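Local coordinates for conserved exported protein (Bacteroides fragilis, PDB 3CLW) that is of uncharacterised function but probably hydrolyses O-glycosidic bonds as a glycoside hydrolase, at residues V441-S446 and R489-I494. Residues are numbered along the deposited sequence; the frame is centred on the assembly and turned at random.
Sequences VAINYS and RSVATI
Successive bends at chi2 (-64°) and chi3 (-75°) fold the side chain of Arg489 back over Tyr445. NH1 consequently lies above the middle of the phenol ring, 3.3 Å from its plane, with the guanidinium turned almost perpendicular to the ring: a cation-pi contact in which CZ is 4.6 Å from the ring centroid. The same NH1 donates to Tyr445 O at 2.7 Å, and a water links NH2 to Tyr445 OH. Arginine suits this place because its N-H groups can serve the carbonyl and the water while the cation sits over the ring; beyond the pair, Glu321 binds the phenol and Asn333 binds NH2.

Arg489, with positive phi (57°), and Ser490 both face Asn444, forming a G1 beta bulge at the end of the antiparallel pairing, where strand 441-444 stops and 490-494 begins. Asn444 secures the adjoining turn: OD1 accepts Ser446 OG at 2.8 Å, while ND2 reaches Leu486 O and Glu448 O. Further along, Ala442 and Ala492 exchange two nearly straight backbone bonds, their small methyls fitting against Leu486. On the other face, Val441 CG1 meets Val491 CG1 at 3.7 Å, and Ile443 lies alongside Val491; these branched, strand-favouring residues pack against helices 328-347 and 391-400. Apolar packing thus joins this strand pair to those helices, while at the bulge the ring and carbonyl of Tyr445 probably help stabilise arginine's positive charge.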
loop_
_atom_site.group_PDB
_atom_site.type_symbol
_atom_site.label_atom_id
_atom_site.label_comp_id
_atom_site.label_asym_id
_atom_site.label_seq_id
_atom_site.Cartn_x
_atom_site.Cartn_y
_atom_site.Cartn_z
ATOM N N VAL A 441 -3.523 18.320 5.056
ATOM C CA VAL A 441 -4.363 17.775 4.002
ATOM C C VAL A 441 -5.779 17.730 4.520
ATOM O O VAL A 441 -6.054 17.075 5.525
ATOM C CB VAL A 441 -3.899 16.358 3.535
ATOM C CG1 VAL A 441 -4.763 15.847 2.399
ATOM C CG2 VAL A 441 -2.441 16.363 3.112
ATOM N N ALA A 442 -6.656 18.448 3.832
ATOM C CA ALA A 442 -8.034 18.624 4.224
ATOM C C ALA A 442 -8.955 17.994 3.215
ATOM O O ALA A 442 -8.885 18.291 2.021
ATOM C CB ALA A 442 -8.356 20.107 4.373
ATOM N N ILE A 443 -9.817 17.107 3.683
ATOM C CA ILE A 443 -10.835 16.542 2.802
ATOM C C ILE A 443 -12.165 17.167 3.108
ATOM O O ILE A 443 -12.650 17.055 4.241
ATOM C CB ILE A 443 -10.986 15.007 2.958
ATOM C CG1 ILE A 443 -9.623 14.320 2.856
ATOM C CG2 ILE A 443 -12.002 14.457 1.930
ATOM C CD1 ILE A 443 -9.646 12.878 3.318
ATOM N N ASN A 444 -12.756 17.805 2.093
ATOM C CA ASN A 444 -14.126 18.279 2.184
ATOM C C ASN A 444 -15.098 17.272 1.565
ATOM O O ASN A 444 -15.363 17.282 0.348
ATOM C CB ASN A 444 -14.287 19.667 1.555
ATOM C CG ASN A 444 -15.666 20.278 1.840
ATOM O OD1 ASN A 444 -16.571 19.602 2.323
ATOM N ND2 ASN A 444 -15.819 21.551 1.537
ATOM N N TYR A 445 -15.641 16.410 2.429
ATOM C CA TYR A 445 -16.449 15.280 1.983
ATOM C C TYR A 445 -17.880 15.713 1.746
ATOM O O TYR A 445 -18.646 14.990 1.109
ATOM C CB TYR A 445 -16.405 14.143 3.011
ATOM C CG TYR A 445 -16.610 12.776 2.406
ATOM C CD1 TYR A 445 -15.547 12.105 1.799
ATOM C CD2 TYR A 445 -17.861 12.161 2.424
ATOM C CE1 TYR A 445 -15.707 10.859 1.238
ATOM C CE2 TYR A 445 -18.046 10.915 1.840
ATOM C CZ TYR A 445 -16.948 10.262 1.257
ATOM O OH TYR A 445 -17.090 9.020 0.676
ATOM N N SER A 446 -18.239 16.887 2.275
ATOM C CA SER A 446 -19.614 17.389 2.213
ATOM C C SER A 446 -19.894 17.990 0.843
ATOM O O SER A 446 -18.966 18.233 0.055
ATOM C CB SER A 446 -19.836 18.465 3.284
ATOM O OG SER A 446 -19.268 19.701 2.864
ATOM N N ARG A 489 -16.629 18.593 -1.940
ATOM C CA ARG A 489 -16.145 17.389 -2.622
ATOM C C ARG A 489 -14.688 17.492 -3.189
ATOM O O ARG A 489 -14.404 17.153 -4.359
ATOM C CB ARG A 489 -17.177 16.947 -3.666
ATOM C CG ARG A 489 -18.588 16.770 -3.075
ATOM C CD ARG A 489 -18.610 15.635 -2.048
ATOM N NE ARG A 489 -18.561 14.342 -2.721
ATOM C CZ ARG A 489 -18.364 13.174 -2.123
ATOM N NH1 ARG A 489 -18.198 13.112 -0.810
ATOM N NH2 ARG A 489 -18.324 12.058 -2.852
ATOM N N SER A 490 -13.780 17.932 -2.316
ATOM C CA SER A 490 -12.406 18.228 -2.691
ATOM C C SER A 490 -11.404 17.715 -1.679
ATOM O O SER A 490 -11.752 17.506 -0.515
ATOM C CB SER A 490 -12.226 19.737 -2.784
ATOM O OG SER A 490 -12.207 20.342 -1.497
ATOM N N VAL A 491 -10.156 17.544 -2.124
ATOM C CA VAL A 491 -9.023 17.384 -1.227
ATOM C C VAL A 491 -8.031 18.518 -1.454
ATOM O O VAL A 491 -7.651 18.793 -2.583
ATOM C CB VAL A 491 -8.312 16.032 -1.426
ATOM C CG1 VAL A 491 -7.361 15.782 -0.271
ATOM C CG2 VAL A 491 -9.323 14.919 -1.525
ATOM N N ALA A 492 -7.635 19.201 -0.390
ATOM C CA ALA A 492 -6.634 20.288 -0.492
ATOM C C ALA A 492 -5.418 19.934 0.317
ATOM O O ALA A 492 -5.546 19.439 1.433
ATOM C CB ALA A 492 -7.198 21.611 0.012
ATOM N N THR A 493 -4.245 20.152 -0.259
ATOM C CA THR A 493 -3.025 20.158 0.522
ATOM C C THR A 493 -2.536 21.590 0.665
ATOM O O THR A 493 -2.462 22.322 -0.334
ATOM C CB THR A 493 -1.963 19.297 -0.097
ATOM O OG1 THR A 493 -2.521 17.995 -0.240
ATOM C CG2 THR A 493 -0.724 19.218 0.820
ATOM N N ILE A 494 -2.227 21.956 1.922
ATOM C CA ILE A 494 -1.721 23.266 2.282
ATOM C C ILE A 494 -0.323 23.129 2.864
ATOM O O ILE A 494 -0.120 22.467 3.901
ATOM C CB ILE A 494 -2.683 24.000 3.273
ATOM C CG1 ILE A 494 -4.107 24.132 2.679
ATOM C CG2 ILE A 494 -2.124 25.371 3.652
ATOM C CD1 ILE A 494 -5.126 23.148 3.246
HETATM O O HOH W 1 -17.214 9.372 -2.128
#